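Local coordinates for protein Cas13d (uncultured Ruminococcus sp, PDB 6IV9) that binds a CRISPR RNA as a two-HEPN-domain effector, and probably matures that RNA and cleaves target RNA under its guidance, at residues 352-357 with 478-483; 736-741 with 849-854; 579-584 with 600-605. The protein carries 2 engineered substitutions. One frame throughout, in Å; residues are numbered along the deposited sequence.

Contact 1: 352-357 with 478-483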
loop_
_atom_site.group_PDB
_atom_site.type_symbol
_atom_site.label_atom_id
_atom_site.label_comp_id
_atom_site.label_asym_id
_atom_site.label_seq_id
_atom_site.Cartn_x
_atom_site.Cartn_y
_atom_site.Cartn_z
ATOM N N GLU A 352 -4.260 22.865 30.955
ATOM C CA GLU A 352 -4.759 22.033 32.075
ATOM C C GLU A 352 -4.307 20.591 31.844
ATOM O O GLU A 352 -4.326 20.150 30.703
ATOM C CB GLU A 352 -6.279 22.040 32.082
ATOM C CG GLU A 352 -6.858 23.426 32.143
ATOM C CD GLU A 352 -6.929 23.951 33.558
ATOM O OE1 GLU A 352 -6.021 24.700 33.956
ATOM O OE2 GLU A 352 -7.879 23.592 34.258
ATOM N N ALA A 353 -4.025 19.863 32.910
ATOM C CA ALA A 353 -3.528 18.479 32.804
ATOM C C ALA A 353 -4.537 17.587 32.074
ATOM O O ALA A 353 -4.114 16.775 31.265
ATOM C CB ALA A 353 -3.233 17.965 34.181
ATOM N N ASP A 354 -5.824 17.750 32.348
ATOM C CA ASP A 354 -6.867 16.923 31.693
ATOM C C ASP A 354 -6.854 17.175 30.190
ATOM O O ASP A 354 -7.069 16.249 29.445
ATOM C CB ASP A 354 -8.256 17.293 32.193
ATOM C CG ASP A 354 -8.591 16.665 33.526
ATOM O OD1 ASP A 354 -7.684 16.074 34.135
ATOM O OD2 ASP A 354 -9.745 16.799 33.949
ATOM N N ASP A 355 -6.667 18.423 29.801
ATOM C CA ASP A 355 -6.613 18.807 28.376
ATOM C C ASP A 355 -5.414 18.132 27.715
ATOM O O ASP A 355 -5.565 17.632 26.637
ATOM C CB ASP A 355 -6.425 20.309 28.259
ATOM C CG ASP A 355 -7.033 20.857 26.997
ATOM O OD1 ASP A 355 -7.920 20.196 26.467
ATOM O OD2 ASP A 355 -6.602 21.923 26.560
ATOM N N ILE A 356 -4.277 18.137 28.383
ATOM C CA ILE A 356 -3.045 17.518 27.833
ATOM C C ILE A 356 -3.280 16.021 27.649
ATOM O O ILE A 356 -2.868 15.493 26.645
ATOM C CB ILE A 356 -1.856 17.822 28.759
ATOM C CG1 ILE A 356 -1.472 19.295 28.659
ATOM C CG2 ILE A 356 -0.679 16.915 28.474
ATOM C CD1 ILE A 356 -0.559 19.748 29.739
ATOM N N ILE A 357 -3.927 15.388 28.613
ATOM C CA ILE A 357 -4.172 13.928 28.531
ATOM C C ILE A 357 -5.071 13.635 27.329
ATOM O O ILE A 357 -4.783 12.707 26.613
ATOM C CB ILE A 357 -4.741 13.411 29.860
ATOM C CG1 ILE A 357 -3.681 13.467 30.959
ATOM C CG2 ILE A 357 -5.294 12.018 29.694
ATOM C CD1 ILE A 357 -4.221 13.301 32.356
ATOM N N MET A 478 0.928 7.912 39.480
ATOM C CA MET A 478 0.241 8.817 38.531
ATOM C C MET A 478 -1.209 8.908 39.001
ATOM O O MET A 478 -1.975 7.970 38.755
ATOM C CB MET A 478 0.310 8.286 37.099
ATOM C CG MET A 478 1.101 9.197 36.212
ATOM S SD MET A 478 0.070 10.361 35.328
ATOM C CE MET A 478 1.277 11.621 34.953
ATOM N N ASP A 479 -1.530 9.982 39.711
ATOM C CA ASP A 479 -2.897 10.120 40.258
ATOM C C ASP A 479 -3.798 10.835 39.252
ATOM O O ASP A 479 -4.103 12.006 39.460
ATOM C CB ASP A 479 -2.885 10.742 41.655
ATOM C CG ASP A 479 -4.171 10.497 42.429
ATOM O OD1 ASP A 479 -4.619 9.330 42.479
ATOM O OD2 ASP A 479 -4.713 11.474 42.973
ATOM N N PHE A 480 -4.142 10.151 38.170
ATOM C CA PHE A 480 -5.102 10.704 37.188
ATOM C C PHE A 480 -6.145 9.619 36.942
ATOM O O PHE A 480 -5.792 8.465 36.893
ATOM C CB PHE A 480 -4.392 11.242 35.946
ATOM C CG PHE A 480 -3.793 12.611 36.117
ATOM C CD1 PHE A 480 -4.586 13.738 36.082
ATOM C CD2 PHE A 480 -2.439 12.772 36.325
ATOM C CE1 PHE A 480 -4.042 14.995 36.256
ATOM C CE2 PHE A 480 -1.894 14.032 36.491
ATOM C CZ PHE A 480 -2.694 15.141 36.453
ATOM N N ASP A 481 -7.404 10.009 36.899
ATOM C CA ASP A 481 -8.492 9.042 36.666
ATOM C C ASP A 481 -8.480 8.658 35.189
ATOM O O ASP A 481 -8.528 9.545 34.367
ATOM C CB ASP A 481 -9.831 9.688 37.015
ATOM C CG ASP A 481 -10.956 8.703 37.252
ATOM O OD1 ASP A 481 -10.772 7.514 36.995
ATOM O OD2 ASP A 481 -12.014 9.148 37.698
ATOM N N GLU A 482 -8.518 7.360 34.919
ATOM C CA GLU A 482 -8.549 6.785 33.553
ATOM C C GLU A 482 -9.849 7.198 32.856
ATOM O O GLU A 482 -9.855 7.319 31.645
ATOM C CB GLU A 482 -8.421 5.268 33.616
ATOM C CG GLU A 482 -8.274 4.607 32.264
ATOM C CD GLU A 482 -7.150 5.129 31.383
ATOM O OE1 GLU A 482 -6.140 5.605 31.922
ATOM O OE2 GLU A 482 -7.309 5.055 30.160
ATOM N N LYS A 483 -10.885 7.507 33.638
ATOM C CA LYS A 483 -12.240 7.858 33.138
ATOM C C LYS A 483 -12.243 9.223 32.450
ATOM O O LYS A 483 -13.184 9.513 31.743
ATOM C CB LYS A 483 -13.283 7.735 34.243
ATOM C CG LYS A 483 -13.289 6.381 34.921
ATOM C CD LYS A 483 -14.656 5.848 35.180
ATOM C CE LYS A 483 -14.638 4.551 35.960
ATOM N NZ LYS A 483 -15.867 4.368 36.767
#
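Asp354 and Phe480 make the closest backbone approach, 8.5 Å from CA to CA, a gap that the Phe480 ring spans from its irregular segment to the first turn of helix 353-366. CG of Phe480 lies anti to its own carbonyl carbon (chi1 -80°), and the ring meets two helix residues four apart. Ile357 CD1 lies 4.1 Å from the centroid of the Phe480 ring, 25° off its normal and displaced toward the rim, in a CH-pi contact over one face. Ala353 CB approaches the far end obliquely, 3.7 Å from Phe480 CZ. The ring packs across this one flank of the helix and so joins it to the connection between helices 467-475 and 497-505; Ile345 and Ile341 of helix 338-347 touch the same two helix residues. With an alanine in place of Phe480, the delta carbon of Ile357 would probably lose its ring face and a gap would open beside Ala353. Ahead of the ring, Asp479 centres an inverse gamma turn whose bond, Phe480 N to Met478 O at 3.1 Å, is weak. Beyond it, the carboxylate of Glu482 accepts bonds from the backbone N atoms of Phe333 and Ile334 and pairs with Lys489.

Contact 2: 736-741 with 849-854. With nucleotides of chain B.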
loop_
_atom_site.group_PDB
_atom_site.type_symbol
_atom_site.label_atom_id
_atom_site.label_comp_id
_atom_site.label_asym_id
_atom_site.label_seq_id
_atom_site.Cartn_x
_atom_site.Cartn_y
_atom_site.Cartn_z
ATOM N N LYS A 736 10.628 -7.311 -2.368
ATOM C CA LYS A 736 9.584 -6.267 -2.272
ATOM C C LYS A 736 9.482 -5.527 -3.606
ATOM O O LYS A 736 8.396 -5.327 -4.056
ATOM C CB LYS A 736 9.925 -5.265 -1.176
ATOM C CG LYS A 736 8.970 -4.093 -1.066
ATOM C CD LYS A 736 9.561 -2.921 -0.371
ATOM C CE LYS A 736 10.544 -2.164 -1.221
ATOM N NZ LYS A 736 10.907 -0.871 -0.622
ATOM N N ASN A 737 10.608 -5.192 -4.214
ATOM C CA ASN A 737 10.563 -4.465 -5.504
ATOM C C ASN A 737 9.882 -5.311 -6.586
ATOM O O ASN A 737 9.155 -4.755 -7.364
ATOM C CB ASN A 737 11.915 -3.884 -5.890
ATOM C CG ASN A 737 12.065 -2.508 -5.298
ATOM O OD1 ASN A 737 11.487 -1.567 -5.800
ATOM N ND2 ASN A 737 12.798 -2.404 -4.216
ATOM N N LEU A 738 10.167 -6.603 -6.628
ATOM C CA LEU A 738 9.547 -7.511 -7.624
ATOM C C LEU A 738 8.045 -7.679 -7.365
ATOM O O LEU A 738 7.292 -7.719 -8.304
ATOM C CB LEU A 738 10.308 -8.831 -7.622
ATOM C CG LEU A 738 11.721 -8.722 -8.183
ATOM C CD1 LEU A 738 12.470 -10.029 -8.027
ATOM C CD2 LEU A 738 11.682 -8.286 -9.626
ATOM N N VAL A 739 7.648 -7.792 -6.104
ATOM C CA VAL A 739 6.201 -7.898 -5.771
ATOM C C VAL A 739 5.517 -6.606 -6.235
ATOM O O VAL A 739 4.451 -6.677 -6.792
ATOM C CB VAL A 739 6.001 -8.132 -4.265
ATOM C CG1 VAL A 739 4.556 -7.955 -3.851
ATOM C CG2 VAL A 739 6.529 -9.483 -3.832
ATOM N N ASN A 740 6.171 -5.476 -6.012
ATOM C CA ASN A 740 5.669 -4.136 -6.403
ATOM C C ASN A 740 5.578 -4.019 -7.926
ATOM O O ASN A 740 4.635 -3.456 -8.399
ATOM C CB ASN A 740 6.451 -3.009 -5.740
ATOM C CG ASN A 740 6.201 -2.915 -4.252
ATOM O OD1 ASN A 740 5.305 -3.541 -3.731
ATOM N ND2 ASN A 740 7.010 -2.143 -3.567
ATOM N N VAL A 741 6.566 -4.524 -8.649
ATOM C CA VAL A 741 6.483 -4.503 -10.136
ATOM C C VAL A 741 5.298 -5.372 -10.559
ATOM O O VAL A 741 4.539 -4.982 -11.393
ATOM C CB VAL A 741 7.761 -5.044 -10.790
ATOM C CG1 VAL A 741 7.552 -5.286 -12.264
ATOM C CG2 VAL A 741 8.960 -4.158 -10.542
ATOM N N PHE A 849 12.565 -3.737 -13.353
ATOM C CA PHE A 849 11.720 -3.995 -14.538
ATOM C C PHE A 849 12.396 -5.051 -15.416
ATOM O O PHE A 849 11.739 -5.979 -15.799
ATOM C CB PHE A 849 11.556 -2.701 -15.329
ATOM C CG PHE A 849 10.709 -2.802 -16.569
ATOM C CD1 PHE A 849 11.263 -3.168 -17.778
ATOM C CD2 PHE A 849 9.363 -2.500 -16.543
ATOM C CE1 PHE A 849 10.486 -3.245 -18.917
ATOM C CE2 PHE A 849 8.586 -2.589 -17.683
ATOM C CZ PHE A 849 9.153 -2.959 -18.866
ATOM N N SER A 850 13.685 -4.903 -15.686
ATOM C CA SER A 850 14.369 -5.912 -16.535
ATOM C C SER A 850 14.448 -7.276 -15.844
ATOM O O SER A 850 14.376 -8.262 -16.521
ATOM C CB SER A 850 15.673 -5.460 -17.111
ATOM O OG SER A 850 16.505 -4.984 -16.109
ATOM N N ILE A 851 14.645 -7.305 -14.535
ATOM C CA ILE A 851 14.684 -8.623 -13.851
ATOM C C ILE A 851 13.315 -9.280 -13.984
ATOM O O ILE A 851 13.248 -10.403 -14.347
ATOM C CB ILE A 851 15.042 -8.462 -12.370
ATOM C CG1 ILE A 851 16.446 -7.898 -12.185
ATOM C CG2 ILE A 851 14.849 -9.768 -11.633
ATOM C CD1 ILE A 851 16.758 -7.521 -10.774
ATOM N N TYR A 852 12.266 -8.523 -13.719
ATOM C CA TYR A 852 10.908 -9.102 -13.725
ATOM C C TYR A 852 10.570 -9.660 -15.106
ATOM O O TYR A 852 10.111 -10.760 -15.200
ATOM C CB TYR A 852 9.927 -7.981 -13.395
ATOM C CG TYR A 852 8.481 -8.378 -13.438
ATOM C CD1 TYR A 852 7.845 -8.875 -12.320
ATOM C CD2 TYR A 852 7.737 -8.236 -14.582
ATOM C CE1 TYR A 852 6.517 -9.243 -12.345
ATOM C CE2 TYR A 852 6.408 -8.600 -14.628
ATOM C CZ TYR A 852 5.794 -9.109 -13.509
ATOM O OH TYR A 852 4.492 -9.448 -13.565
ATOM N N HIS A 853 10.805 -8.876 -16.140
ATOM C CA HIS A 853 10.483 -9.319 -17.519
ATOM C C HIS A 853 11.355 -10.510 -17.946
ATOM O O HIS A 853 10.853 -11.377 -18.625
ATOM C CB HIS A 853 10.393 -8.122 -18.456
ATOM C CG HIS A 853 9.140 -7.357 -18.224
ATOM N ND1 HIS A 853 7.914 -7.881 -18.476
ATOM C CD2 HIS A 853 8.923 -6.140 -17.705
ATOM C CE1 HIS A 853 7.001 -7.011 -18.155
ATOM N NE2 HIS A 853 7.588 -5.954 -17.673
ATOM N N TYR A 854 12.624 -10.521 -17.572
ATOM C CA TYR A 854 13.437 -11.687 -17.978
ATOM C C TYR A 854 12.884 -12.958 -17.329
ATOM O O TYR A 854 12.655 -13.920 -17.999
ATOM C CB TYR A 854 14.909 -11.493 -17.621
ATOM C CG TYR A 854 15.694 -12.733 -17.942
ATOM C CD1 TYR A 854 16.072 -13.005 -19.240
ATOM C CD2 TYR A 854 15.984 -13.674 -16.973
ATOM C CE1 TYR A 854 16.743 -14.165 -19.562
ATOM C CE2 TYR A 854 16.654 -14.842 -17.276
ATOM C CZ TYR A 854 17.035 -15.085 -18.577
ATOM O OH TYR A 854 17.684 -16.226 -18.894
ATOM P P A B 37 13.220 1.383 -3.086
ATOM O OP1 A B 37 14.347 0.909 -3.868
ATOM O OP2 A B 37 12.293 0.308 -2.573
ATOM O "O5'" A B 37 13.775 2.218 -1.844
ATOM C "C5'" A B 37 14.421 1.478 -0.776
ATOM C "C4'" A B 37 14.164 2.088 0.582
ATOM O "O4'" A B 37 14.680 3.438 0.583
ATOM C "C3'" A B 37 12.691 2.165 0.981
ATOM O "O3'" A B 37 12.589 1.910 2.381
ATOM C "C2'" A B 37 12.312 3.609 0.672
ATOM O "O2'" A B 37 11.275 4.140 1.473
ATOM C "C1'" A B 37 13.631 4.351 0.918
ATOM N N9 A B 37 13.777 5.491 0.035
ATOM C C8 A B 37 14.115 5.474 -1.298
ATOM N N7 A B 37 14.199 6.668 -1.831
ATOM C C5 A B 37 13.841 7.519 -0.797
ATOM C C6 A B 37 13.718 8.911 -0.724
ATOM N N6 A B 37 13.923 9.715 -1.761
ATOM N N1 A B 37 13.352 9.451 0.461
ATOM C C2 A B 37 13.170 8.643 1.504
ATOM N N3 A B 37 13.241 7.316 1.558
ATOM C C4 A B 37 13.617 6.813 0.366
ATOM P P G B 36 8.581 2.012 -0.271
ATOM O OP1 G B 36 8.708 0.523 -0.195
ATOM O OP2 G B 36 8.969 2.829 0.931
ATOM O "O5'" G B 36 9.412 2.697 -1.412
ATOM C "C5'" G B 36 9.352 2.156 -2.740
ATOM C "C4'" G B 36 10.057 3.075 -3.705
ATOM O "O4'" G B 36 9.402 4.351 -3.725
ATOM C "C3'" G B 36 11.514 3.369 -3.369
ATOM O "O3'" G B 36 12.421 2.438 -3.947
ATOM C "C2'" G B 36 11.729 4.750 -3.944
ATOM O "O2'" G B 36 11.946 4.701 -5.343
ATOM C "C1'" G B 36 10.348 5.378 -3.796
ATOM N N9 G B 36 10.254 6.190 -2.610
ATOM C C8 G B 36 10.121 5.773 -1.309
ATOM N N7 G B 36 10.110 6.762 -0.458
ATOM C C5 G B 36 10.287 7.883 -1.243
ATOM C C6 G B 36 10.355 9.243 -0.880
ATOM O O6 G B 36 10.274 9.741 0.245
ATOM N N1 G B 36 10.509 10.056 -1.990
ATOM C C2 G B 36 10.597 9.615 -3.282
ATOM N N2 G B 36 10.735 10.551 -4.216
ATOM N N3 G B 36 10.539 8.347 -3.635
ATOM C C4 G B 36 10.386 7.543 -2.570
#
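With chi1 at 177°, Tyr852 sets its CG anti to the backbone N and carries the ring toward helix 713-760, where Val741, whose CG1 is also anti to its N, lays that methyl over one ring face. The CH-pi geometry is close: Val741 CG1 stands 3.7 Å from the Tyr852 centroid, offset toward the CG rim. Beside it, Leu738 CD2 meets Ile851 CG2 at 4.0 Å, the two side chains crossing at about a right angle. The segment axes approach to 9.8 Å at a signed crossing angle of -70°, a steep helix-helix packing in what is probably the C-terminal HEPN domain. Tyr852 OH bonds to Asn742 OD1, and the Tyr745 ring also meets the Tyr852 ring, their planes nearly parallel. On another side, Lys736 bends at chi3, and its NZ hydrogen-bonds OP1 of G36 (2.6 Å) and OP2 of A37 (2.7 Å), both of chain B, and salt-bridges a further RNA phosphate. Asn737 ND2 gives that A37 OP2 a second bond, 3.2 Å long at 158°. The helix thus pairs an apolar flank with a polar one, where the Lys736 ammonium probably offsets phosphate charge and the neutral Asn737 amide adds a bond.

Contact 3: 579-584 with 600-605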
loop_
_atom_site.group_PDB
_atom_site.type_symbol
_atom_site.label_atom_id
_atom_site.label_comp_id
_atom_site.label_asym_id
_atom_site.label_seq_id
_atom_site.Cartn_x
_atom_site.Cartn_y
_atom_site.Cartn_z
ATOM N N ALA A 579 7.711 -18.039 19.177
ATOM C CA ALA A 579 8.379 -18.681 18.027
ATOM C C ALA A 579 8.185 -20.196 18.090
ATOM O O ALA A 579 8.401 -20.788 19.130
ATOM C CB ALA A 579 9.824 -18.300 17.958
ATOM N N LYS A 580 7.787 -20.759 16.966
ATOM C CA LYS A 580 7.556 -22.203 16.801
ATOM C C LYS A 580 8.755 -22.813 16.093
ATOM O O LYS A 580 9.488 -22.087 15.447
ATOM C CB LYS A 580 6.334 -22.382 15.911
ATOM C CG LYS A 580 5.078 -21.740 16.456
ATOM C CD LYS A 580 4.407 -22.620 17.459
ATOM C CE LYS A 580 2.961 -22.252 17.684
ATOM N NZ LYS A 580 2.847 -21.123 18.623
ATOM N N LEU A 581 8.825 -24.136 16.086
ATOM C CA LEU A 581 9.960 -24.825 15.437
ATOM C C LEU A 581 10.016 -24.440 13.961
ATOM O O LEU A 581 11.095 -24.278 13.452
ATOM C CB LEU A 581 9.793 -26.336 15.570
ATOM C CG LEU A 581 10.818 -27.137 14.778
ATOM C CD1 LEU A 581 12.224 -26.744 15.165
ATOM C CD2 LEU A 581 10.618 -28.621 14.977
ATOM N N THR A 582 8.867 -24.262 13.325
ATOM C CA THR A 582 8.847 -23.936 11.884
ATOM C C THR A 582 9.572 -22.611 11.658
ATOM O O THR A 582 10.269 -22.491 10.688
ATOM C CB THR A 582 7.414 -23.826 11.365
ATOM O OG1 THR A 582 6.851 -25.127 11.376
ATOM C CG2 THR A 582 7.354 -23.288 9.958
ATOM N N MET A 583 9.347 -21.650 12.531
ATOM C CA MET A 583 9.996 -20.329 12.398
ATOM C C MET A 583 11.509 -20.456 12.576
ATOM O O MET A 583 12.232 -19.810 11.855
ATOM C CB MET A 583 9.406 -19.364 13.416
ATOM C CG MET A 583 7.953 -19.106 13.140
ATOM S SD MET A 583 7.183 -18.210 14.450
ATOM C CE MET A 583 5.517 -18.166 13.800
ATOM N N PHE A 584 11.942 -21.271 13.527
ATOM C CA PHE A 584 13.394 -21.469 13.750
ATOM C C PHE A 584 13.998 -22.115 12.512
ATOM O O PHE A 584 15.065 -21.745 12.112
ATOM C CB PHE A 584 13.650 -22.248 15.035
ATOM C CG PHE A 584 13.414 -21.425 16.269
ATOM C CD1 PHE A 584 14.222 -20.347 16.558
ATOM C CD2 PHE A 584 12.361 -21.696 17.110
ATOM C CE1 PHE A 584 13.986 -19.571 17.672
ATOM C CE2 PHE A 584 12.136 -20.925 18.232
ATOM C CZ PHE A 584 12.949 -19.865 18.512
ATOM N N ASP A 600 14.543 -32.418 14.827
ATOM C CA ASP A 600 15.143 -32.757 16.137
ATOM C C ASP A 600 16.504 -32.060 16.258
ATOM O O ASP A 600 16.822 -31.591 17.325
ATOM C CB ASP A 600 15.144 -34.269 16.378
ATOM C CG ASP A 600 13.765 -34.865 16.647
ATOM O OD1 ASP A 600 12.884 -34.148 17.143
ATOM O OD2 ASP A 600 13.593 -36.051 16.360
ATOM N N ARG A 601 17.273 -32.009 15.180
ATOM C CA ARG A 601 18.598 -31.348 15.230
ATOM C C ARG A 601 18.439 -29.852 15.531
ATOM O O ARG A 601 19.240 -29.318 16.253
ATOM C CB ARG A 601 19.352 -31.576 13.924
ATOM C CG ARG A 601 20.756 -31.003 13.935
ATOM C CD ARG A 601 21.551 -31.359 15.167
ATOM N NE ARG A 601 22.905 -30.884 15.022
ATOM C CZ ARG A 601 23.676 -30.489 16.012
ATOM N NH1 ARG A 601 23.380 -30.815 17.250
ATOM N NH2 ARG A 601 24.759 -29.782 15.768
ATOM N N ILE A 602 17.447 -29.204 14.935
ATOM C CA ILE A 602 17.221 -27.755 15.183
ATOM C C ILE A 602 16.863 -27.579 16.652
ATOM O O ILE A 602 17.406 -26.703 17.286
ATOM C CB ILE A 602 16.112 -27.208 14.272
ATOM C CG1 ILE A 602 16.552 -27.178 12.812
ATOM C CG2 ILE A 602 15.655 -25.846 14.751
ATOM C CD1 ILE A 602 15.430 -26.984 11.851
ATOM N N SER A 603 16.008 -28.455 17.173
ATOM C CA SER A 603 15.593 -28.348 18.589
ATOM C C SER A 603 16.819 -28.482 19.473
ATOM O O SER A 603 16.887 -27.788 20.459
ATOM C CB SER A 603 14.599 -29.405 18.942
ATOM O OG SER A 603 13.300 -28.938 18.710
ATOM N N GLU A 604 17.705 -29.401 19.102
ATOM C CA GLU A 604 18.956 -29.695 19.839
ATOM C C GLU A 604 19.900 -28.492 19.828
ATOM O O GLU A 604 20.335 -28.088 20.878
ATOM C CB GLU A 604 19.627 -30.869 19.133
ATOM C CG GLU A 604 20.849 -31.404 19.840
ATOM C CD GLU A 604 21.326 -32.738 19.294
ATOM O OE1 GLU A 604 21.339 -33.697 20.052
ATOM O OE2 GLU A 604 21.672 -32.816 18.120
ATOM N N ILE A 605 20.140 -27.908 18.664
ATOM C CA ILE A 605 21.054 -26.739 18.551
ATOM C C ILE A 605 20.538 -25.559 19.378
ATOM O O ILE A 605 21.342 -24.905 20.008
ATOM C CB ILE A 605 21.156 -26.339 17.074
ATOM C CG1 ILE A 605 21.874 -27.395 16.246
ATOM C CG2 ILE A 605 21.802 -24.983 16.921
ATOM C CD1 ILE A 605 21.904 -27.064 14.796
#
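Leu581 lays its CD1 methyl against CG2 of Ile602, 3.6 Å away, the two side chains meeting at a slant. The pair belongs to a helix-loop-helix unit, in which the first turn of helix 581-591 packs on helix 599-606 across a short connection. CG of Leu581 is anti to the backbone N (chi1 173°), which carries it out toward the other helix, and chi2 of 56° turns CD1 onto Ile602; CD1 also comes within 4.3 Å of Ser603 OG. One turn on, Phe584 touches the same methyl group by its CB, 4.1 Å from Ile602 CG2. Its ring leads away instead, to Arg619, Thr623 and Ile627 of helix 617-627, so Phe584 links this contact to a third helix. Ile602 CG2 therefore bridges two residues three apart on the opposing helix. The start of helix 581-591 follows Lys580 at the N-cap position, whose O accepts Phe584 N at 3.2 Å; Lys580 N in turn makes a weak bond to Met583 SD. Further round helix 599-606, a salt bridge joins residues three apart: Arg601 NH1 lies 2.8 Å from Glu604 OE2, with the oxygen near the guanidinium plane but approached 41° out of the carboxylate plane.

How the contacts relate
From the N terminus, the chain first meets contact 1, which closes a largely helical loop of 120 residues between helix 353-366 and the connection after helix 467-475. Contact 3 comes next and spans just 15 residues, joining two successive helices. Contact 2 follows, bridging 107 residues from the long helix 713-760 to helix 848-861. The three loops lie in series, so none nests in or crosses another. In space they are well apart: contact 2 is about 17 Å from the chain's centre, whereas contacts 1 and 3 are peripheral, and contacts 1 and 2 lie on opposite sides of that centre. The nearest atoms of contacts 2 and 3 are about 19 Å apart.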